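Local coordinates for protein ftsY (Mycoplasma mycoides, PDB 1ZU4) that serves as a signal recognition particle receptor of the SRP54-type family, modelled here as its NG domain, at residues K135-A140 with K185-Q190; L105-L110 with K218-V223; A126-E131 with L296-I301. One frame throughout, in Å; residues are numbered along the deposited sequence.

Contact 1: K135-A140 with K185-Q190; sequences KVLIAA and KKAKEQ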
# COMPACT_ATOMS: atom_id res chain seq x y z
N LYS A 135 -4.51 -21.85 -3.95
CA LYS A 135 -5.35 -22.29 -2.84
C LYS A 135 -5.04 -21.44 -1.60
O LYS A 135 -3.91 -21.46 -1.09
CB LYS A 135 -5.13 -23.79 -2.59
CG LYS A 135 -6.24 -24.47 -1.82
CD LYS A 135 -5.87 -25.92 -1.47
CE LYS A 135 -6.86 -26.46 -0.45
NZ LYS A 135 -6.68 -27.93 -0.28
N VAL A 136 -6.03 -20.66 -1.14
CA VAL A 136 -5.81 -19.60 -0.14
C VAL A 136 -6.58 -19.83 1.15
O VAL A 136 -7.77 -20.14 1.15
CB VAL A 136 -6.16 -18.18 -0.66
CG1 VAL A 136 -5.76 -17.09 0.38
CG2 VAL A 136 -5.43 -17.88 -1.96
N LEU A 137 -5.87 -19.64 2.26
CA LEU A 137 -6.46 -19.75 3.58
C LEU A 137 -6.26 -18.43 4.33
O LEU A 137 -5.20 -17.86 4.27
CB LEU A 137 -5.79 -20.89 4.35
CG LEU A 137 -6.36 -21.19 5.75
CD1 LEU A 137 -7.83 -21.67 5.68
CD2 LEU A 137 -5.49 -22.22 6.46
N ILE A 138 -7.32 -17.97 4.99
CA ILE A 138 -7.29 -16.80 5.87
C ILE A 138 -7.42 -17.23 7.34
O ILE A 138 -8.26 -18.11 7.69
CB ILE A 138 -8.45 -15.84 5.54
CG1 ILE A 138 -8.28 -15.25 4.13
CG2 ILE A 138 -8.58 -14.73 6.56
CD1 ILE A 138 -9.60 -14.80 3.52
N ALA A 139 -6.60 -16.59 8.18
CA ALA A 139 -6.63 -16.78 9.62
C ALA A 139 -7.15 -15.51 10.15
O ALA A 139 -6.44 -14.51 10.16
CB ALA A 139 -5.18 -17.06 10.23
N ALA A 140 -8.40 -15.55 10.60
CA ALA A 140 -9.08 -14.44 11.27
C ALA A 140 -8.54 -14.23 12.69
O ALA A 140 -9.27 -14.47 13.68
CB ALA A 140 -10.59 -14.72 11.32
N LYS A 185 -1.79 -25.56 10.73
CA LYS A 185 -2.06 -26.98 10.69
C LYS A 185 -2.84 -27.37 9.42
O LYS A 185 -2.39 -28.22 8.64
CB LYS A 185 -2.83 -27.36 11.97
CG LYS A 185 -3.08 -28.86 12.16
CD LYS A 185 -4.15 -29.13 13.22
CE LYS A 185 -4.86 -30.48 12.95
NZ LYS A 185 -3.92 -31.69 13.03
N LYS A 186 -4.00 -26.75 9.21
CA LYS A 186 -4.77 -26.92 7.99
C LYS A 186 -3.94 -26.60 6.73
O LYS A 186 -3.99 -27.34 5.74
CB LYS A 186 -5.99 -25.99 8.07
CG LYS A 186 -6.93 -26.07 6.94
CD LYS A 186 -8.25 -25.42 7.36
CE LYS A 186 -9.23 -25.35 6.23
NZ LYS A 186 -9.44 -26.69 5.63
N ALA A 187 -3.17 -25.51 6.77
CA ALA A 187 -2.52 -24.99 5.55
C ALA A 187 -1.43 -25.93 5.07
O ALA A 187 -1.30 -26.19 3.86
CB ALA A 187 -1.98 -23.56 5.76
N LYS A 188 -0.70 -26.45 6.05
CA LYS A 188 0.36 -27.42 5.85
C LYS A 188 -0.18 -28.77 5.39
O LYS A 188 0.41 -29.41 4.52
CB LYS A 188 1.19 -27.58 7.13
CG LYS A 188 2.37 -28.55 6.98
CD LYS A 188 3.23 -28.60 8.23
CE LYS A 188 4.57 -29.33 7.92
NZ LYS A 188 5.28 -28.70 6.72
N GLU A 189 -1.30 -29.20 5.96
CA GLU A 189 -1.84 -30.54 5.71
C GLU A 189 -2.63 -30.70 4.40
O GLU A 189 -2.68 -31.80 3.82
CB GLU A 189 -2.71 -30.97 6.88
CG GLU A 189 -1.94 -31.23 8.17
CD GLU A 189 -2.87 -31.47 9.35
OE1 GLU A 189 -4.11 -31.53 9.14
OE2 GLU A 189 -2.36 -31.59 10.49
N GLN A 190 -3.24 -29.61 3.94
CA GLN A 190 -4.09 -29.63 2.74
C GLN A 190 -3.45 -28.86 1.58
O GLN A 190 -4.10 -28.47 0.63
CB GLN A 190 -5.49 -29.11 3.08
CG GLN A 190 -6.13 -29.95 4.21
CD GLN A 190 -7.50 -29.49 4.63
OE1 GLN A 190 -8.11 -28.60 4.01
NE2 GLN A 190 -8.03 -30.11 5.69
O HOH W 1 -8.55 -28.11 1.58
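Lys135 and Gln190 carry the polar half of this contact. Lys135 NZ donates to the main-chain O of Gln190 over 2.8 Å, lying in the plane of that carbonyl and on a lone pair, at a C=O...N angle of 144°. The lysine spans the distance by stretching out: CG is anti to the backbone N (chi1 -160°) and the chain stays extended to its tip. A water then ties the two side chains together, accepting from Lys135 NZ at 2.6 Å and donating to Gln190 OE1 at 2.5 Å. The same OE1 also takes a bond of 2.8 Å from Lys186 NZ, whose chain bends at its last torsion and brings the ammonium in from above the amide plane.

The apolar half belongs to Leu137, which splits its methyls between two helix residues. CD2 rests on Ala187 CB at 3.8 Å, while CD1 lies 4.0 Å from Lys186 CE, so the lysine's methylene chain serves as greasy cover before its charge turns off.

This is strand 136-140 meeting helix 176-189, the helix of the beta-alpha-beta crossover from strand 164-167 to strand 194-198. Val136 and Ile138 instead pack on helix 118-131, and Tyr192 offers Lys135 a cation-pi partner.

Gln190 is the first residue past the helix, so Lys135 places its positive charge at the C-terminal end, where the helix dipole should welcome it. With NZ of Lys135 and NZ of Lys186 only 6.6 Å apart, the Gln190 oxygens and the water probably soften their mutual repulsion.

Contact 2: L105-L110 with K218-V223; sequences LNIFML and KIIQQV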
# COMPACT_ATOMS: atom_id res chain seq x y z
N LEU A 105 4.43 -22.84 1.08
CA LEU A 105 3.32 -22.19 1.72
C LEU A 105 3.74 -20.75 2.03
O LEU A 105 4.53 -20.48 2.92
CB LEU A 105 2.87 -22.95 2.97
CG LEU A 105 1.89 -22.23 3.87
CD1 LEU A 105 0.62 -21.96 3.19
CD2 LEU A 105 1.72 -23.15 5.12
N ASN A 106 3.24 -19.83 1.23
CA ASN A 106 3.55 -18.43 1.42
C ASN A 106 2.71 -17.94 2.60
O ASN A 106 1.55 -18.30 2.74
CB ASN A 106 3.23 -17.63 0.13
CG ASN A 106 4.02 -18.12 -1.06
OD1 ASN A 106 5.21 -17.85 -1.16
ND2 ASN A 106 3.38 -18.93 -1.91
N ILE A 107 3.30 -17.12 3.46
CA ILE A 107 2.56 -16.63 4.62
C ILE A 107 2.71 -15.12 4.72
O ILE A 107 3.81 -14.63 4.91
CB ILE A 107 3.01 -17.34 5.93
CG1 ILE A 107 2.92 -18.87 5.81
CG2 ILE A 107 2.16 -16.84 7.06
CD1 ILE A 107 3.47 -19.69 7.05
N PHE A 108 1.60 -14.39 4.65
CA PHE A 108 1.62 -12.93 4.72
C PHE A 108 0.79 -12.48 5.90
O PHE A 108 -0.35 -12.95 6.07
CB PHE A 108 0.96 -12.29 3.49
CG PHE A 108 1.63 -12.58 2.20
CD1 PHE A 108 0.97 -12.26 1.02
CD2 PHE A 108 2.90 -13.18 2.14
CE1 PHE A 108 1.57 -12.54 -0.21
CE2 PHE A 108 3.52 -13.45 0.93
CZ PHE A 108 2.90 -13.11 -0.24
N MET A 109 1.33 -11.58 6.70
CA MET A 109 0.48 -10.92 7.72
C MET A 109 0.01 -9.55 7.30
O MET A 109 0.73 -8.82 6.69
CB MET A 109 1.25 -10.75 9.01
CG MET A 109 1.88 -12.02 9.51
SD MET A 109 2.64 -11.64 11.07
CE MET A 109 2.59 -13.29 11.80
N LEU A 110 -1.20 -9.17 7.66
CA LEU A 110 -1.62 -7.81 7.43
C LEU A 110 -1.66 -7.12 8.80
O LEU A 110 -2.10 -7.72 9.78
CB LEU A 110 -2.97 -7.76 6.77
CG LEU A 110 -3.14 -8.06 5.26
CD1 LEU A 110 -3.13 -6.82 4.51
CD2 LEU A 110 -2.18 -9.08 4.65
N LYS A 218 6.62 -17.61 15.97
CA LYS A 218 7.13 -18.87 16.50
C LYS A 218 6.33 -20.07 15.99
O LYS A 218 6.89 -21.08 15.61
CB LYS A 218 7.18 -18.81 18.04
CG LYS A 218 8.35 -17.91 18.63
CD LYS A 218 9.69 -18.30 17.91
CE LYS A 218 10.90 -18.28 18.84
NZ LYS A 218 12.04 -19.11 18.28
N ILE A 219 5.02 -19.92 15.92
CA ILE A 219 4.19 -21.00 15.38
C ILE A 219 4.50 -21.28 13.90
O ILE A 219 4.60 -22.46 13.47
CB ILE A 219 2.66 -20.68 15.53
CG1 ILE A 219 2.24 -20.97 16.96
CG2 ILE A 219 1.84 -21.62 14.63
CD1 ILE A 219 1.02 -20.28 17.41
N ILE A 220 4.61 -20.20 13.11
CA ILE A 220 4.71 -20.35 11.66
C ILE A 220 6.13 -20.74 11.21
O ILE A 220 6.28 -21.56 10.29
CB ILE A 220 4.11 -19.14 10.84
CG1 ILE A 220 5.01 -17.90 10.92
CG2 ILE A 220 2.66 -18.83 11.30
CD1 ILE A 220 4.32 -16.62 10.47
N GLN A 221 7.14 -20.22 11.88
CA GLN A 221 8.54 -20.52 11.55
C GLN A 221 8.93 -22.00 11.77
O GLN A 221 9.94 -22.46 11.23
CB GLN A 221 9.46 -19.56 12.27
CG GLN A 221 9.24 -18.14 11.81
CD GLN A 221 9.96 -17.15 12.63
OE1 GLN A 221 10.23 -17.39 13.78
NE2 GLN A 221 10.25 -15.97 12.06
N GLN A 222 8.11 -22.73 12.52
CA GLN A 222 8.28 -24.19 12.63
C GLN A 222 7.94 -24.88 11.33
O GLN A 222 8.42 -25.98 11.06
CB GLN A 222 7.38 -24.77 13.72
CG GLN A 222 7.84 -24.41 15.14
CD GLN A 222 6.92 -25.00 16.14
OE1 GLN A 222 6.83 -26.22 16.26
NE2 GLN A 222 6.18 -24.16 16.84
N VAL A 223 7.11 -24.24 10.51
CA VAL A 223 6.70 -24.82 9.23
C VAL A 223 7.47 -24.23 8.02
O VAL A 223 7.80 -24.93 7.04
CB VAL A 223 5.17 -24.73 9.06
CG1 VAL A 223 4.74 -25.40 7.86
CG2 VAL A 223 4.48 -25.38 10.27
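Ile107 and Ile220 face each other with different first torsions. In Ile220, chi1 of 73° sets CG1 between the backbone N and the carbonyl carbon, the crowded position, and from there CD1 runs out toward the strand. Ile107 has chi1 at -55°, which leaves CG2 anti to the backbone N and CG1 beside it, carrying CD1 toward the helix.

The two isoleucines lie alongside each other, running in opposite senses, instead of meeting end on. Ile107 CD1 comes up against Ile220 CB at 3.9 Å, and in return Ile220 CD1 lies 4.0 Å from Ile107 CG2. Met109, two residues along the strand and on the same side, behaves differently: its chain is extended beyond CG and approaches tip to tip, with CE 4.0 Å from Ile220 CD1. That one terminal methyl of Ile220 thus touches two strand residues at once. No hydrogen bond crosses between the segments; the 182 Å² buried between them goes with contacts of aliphatic carbons and the Met109 methyl, and all three touching residues are buried. Leu105 and Val223 add partial cover without coming as close.

Strand 106-111 is an inner strand of the sheet and runs into a sequence consistent with a P-loop, as expected of this NTPase fold. Helix 206-221 belongs to the crossover from strand 194-198 to strand 230-236, the two strands that flank 106-111, so it passes over the strand it packs on. Beside it lies helix 176-189, where Ile184 touches both Ile107 and Ile220 and Val180 touches Ile220. Phe108, pointing away, packs on Met125 and Tyr129 of helix 118-131.

Contact 3: A126-E131 with L296-I301; sequences ANYYAE and LLAFDI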
# COMPACT_ATOMS: atom_id res chain seq x y z
N ALA A 126 -6.74 -12.19 -0.82
CA ALA A 126 -7.10 -13.60 -1.00
C ALA A 126 -7.68 -13.85 -2.41
O ALA A 126 -7.27 -14.80 -3.11
CB ALA A 126 -8.12 -14.05 0.10
N ASN A 127 -8.64 -13.02 -2.80
CA ASN A 127 -9.25 -13.04 -4.14
C ASN A 127 -8.23 -12.87 -5.28
O ASN A 127 -8.36 -13.53 -6.31
CB ASN A 127 -10.33 -11.94 -4.30
CG ASN A 127 -11.19 -12.15 -5.56
OD1 ASN A 127 -11.17 -11.34 -6.51
ND2 ASN A 127 -11.90 -13.26 -5.59
N TYR A 128 -7.23 -12.00 -5.09
CA TYR A 128 -6.18 -11.74 -6.06
C TYR A 128 -5.39 -13.00 -6.36
O TYR A 128 -5.10 -13.32 -7.55
CB TYR A 128 -5.25 -10.62 -5.55
CG TYR A 128 -4.07 -10.27 -6.44
CD1 TYR A 128 -4.15 -9.22 -7.37
CD2 TYR A 128 -2.86 -10.94 -6.31
CE1 TYR A 128 -3.01 -8.90 -8.18
CE2 TYR A 128 -1.77 -10.64 -7.09
CZ TYR A 128 -1.83 -9.65 -8.02
OH TYR A 128 -0.66 -9.40 -8.75
N TYR A 129 -5.01 -13.74 -5.30
CA TYR A 129 -4.26 -14.98 -5.52
C TYR A 129 -5.17 -16.13 -5.96
O TYR A 129 -4.77 -16.97 -6.79
CB TYR A 129 -3.41 -15.34 -4.28
CG TYR A 129 -2.26 -14.40 -4.20
CD1 TYR A 129 -2.29 -13.29 -3.34
CD2 TYR A 129 -1.18 -14.55 -5.04
CE1 TYR A 129 -1.25 -12.37 -3.29
CE2 TYR A 129 -0.11 -13.62 -5.03
CZ TYR A 129 -0.17 -12.53 -4.14
OH TYR A 129 0.85 -11.59 -4.12
N ALA A 130 -6.39 -16.16 -5.44
CA ALA A 130 -7.35 -17.23 -5.78
C ALA A 130 -7.66 -17.21 -7.27
O ALA A 130 -7.68 -18.27 -7.91
CB ALA A 130 -8.64 -17.13 -4.94
N GLU A 131 -7.85 -16.00 -7.82
CA GLU A 131 -7.98 -15.83 -9.28
C GLU A 131 -6.74 -16.24 -10.09
O GLU A 131 -6.84 -16.59 -11.27
CB GLU A 131 -8.43 -14.40 -9.60
CG GLU A 131 -9.78 -14.09 -8.95
CD GLU A 131 -10.83 -13.49 -9.90
OE1 GLU A 131 -11.05 -14.04 -11.00
OE2 GLU A 131 -11.48 -12.49 -9.50
N LEU A 296 -7.74 -4.33 -6.60
CA LEU A 296 -6.44 -4.38 -5.95
C LEU A 296 -5.43 -4.82 -6.98
O LEU A 296 -5.65 -5.82 -7.68
CB LEU A 296 -6.45 -5.39 -4.81
CG LEU A 296 -5.35 -5.12 -3.79
CD1 LEU A 296 -5.70 -3.94 -2.85
CD2 LEU A 296 -5.05 -6.41 -3.05
N LEU A 297 -4.33 -4.08 -7.08
CA LEU A 297 -3.35 -4.32 -8.11
C LEU A 297 -2.01 -4.36 -7.46
O LEU A 297 -1.83 -3.78 -6.40
CB LEU A 297 -3.35 -3.20 -9.17
CG LEU A 297 -4.65 -2.76 -9.86
CD1 LEU A 297 -4.39 -1.50 -10.67
CD2 LEU A 297 -5.13 -3.88 -10.79
N ALA A 298 -1.06 -5.05 -8.10
CA ALA A 298 0.31 -4.89 -7.72
C ALA A 298 0.68 -3.45 -8.02
O ALA A 298 0.34 -2.93 -9.07
CB ALA A 298 1.22 -5.83 -8.52
N PHE A 299 1.43 -2.83 -7.10
CA PHE A 299 1.89 -1.49 -7.29
C PHE A 299 3.01 -1.39 -8.32
O PHE A 299 3.94 -2.21 -8.36
CB PHE A 299 2.41 -0.95 -5.98
CG PHE A 299 2.79 0.45 -6.05
CD1 PHE A 299 1.82 1.42 -6.08
CD2 PHE A 299 4.14 0.83 -6.12
CE1 PHE A 299 2.19 2.75 -6.13
CE2 PHE A 299 4.48 2.14 -6.20
CZ PHE A 299 3.54 3.09 -6.21
N ASP A 300 2.92 -0.35 -9.13
CA ASP A 300 3.85 -0.11 -10.18
C ASP A 300 4.03 1.40 -10.16
O ASP A 300 3.11 2.18 -10.48
CB ASP A 300 3.26 -0.68 -11.48
CG ASP A 300 4.04 -0.32 -12.73
OD1 ASP A 300 4.83 0.65 -12.66
OD2 ASP A 300 3.84 -1.00 -13.79
N ILE A 301 5.22 1.81 -9.75
CA ILE A 301 5.48 3.24 -9.58
C ILE A 301 5.39 4.01 -10.90
O ILE A 301 4.90 5.15 -10.88
CB ILE A 301 6.85 3.53 -8.89
CG1 ILE A 301 7.07 5.05 -8.75
CG2 ILE A 301 8.02 2.82 -9.61
CD1 ILE A 301 6.02 5.74 -7.88
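The ring of Tyr128 meets the backbone of 296-298 at a slant, near Leu296 O and Ala298 N. Its relation to Tyr129 is clearer. Tyr129 CE2 sits at the edge of the Tyr128 ring, in its plane, while Tyr128 CD2 stands 3.6 Å above the Tyr129 ring plane, over the centre of that face. Tyr129 is further stacked with Phe100.

In this P-loop NTPase fold, the contact joins helix 118-131, which follows the probable P-loop, to strand 296-298 at one end of the sheet. That strand runs antiparallel to its neighbour, strand 284-288, and is tied to it by backbone bonds of Leu297 with Ile287 and Phe299 with Lys285.

Tyr128 does nearly all the reaching. A chi1 of 178° swings the ring away from the backbone N and out from the helix toward the strand. Ring atom CD1 comes to 3.7 Å from Leu296 O, with CE1 following at 4.1 Å from the same Leu296 O. No hydrogen bond forms across the contact, and about 129 Å² is buried; the backbones come closest at Tyr128 and Leu296, whose CA atoms are 7.4 Å apart. The Leu296 side chain points toward the helix but stays farther off than its carbonyl O, and Met286 of strand 284-288 touches both residues.

Further along, Asp300 is the N-cap of helix 301-308, its OD1 accepting from Gln303 N, and Ile301 packs against helix 71-87. The segment thus leads from the edge of the sheet to the helices beyond it. At the far end of the tyrosine, OH rests 4.0 Å from Ala298 CB.

In the fold
From the N terminus, strand 106-111 comes first and opens the loop that contact 2 closes at helix 206-221. Helix 118-131 follows, starting the longest span, which contact 3 closes at strand 296-298. Strand 136-140 comes next, and contact 1 closes the shortest loop at helix 176-189. Contact 1 therefore lies within both other loops, whereas contacts 2 and 3 cross, their segments alternating along the chain. All three reach one sheet. Contacts 1 and 2 tie neighbouring helices to strands and touch through Ala187 and Leu105; contact 3 ties a helix to the edge strand, and its Ala126 meets Val136 and Ile138 of contact 1.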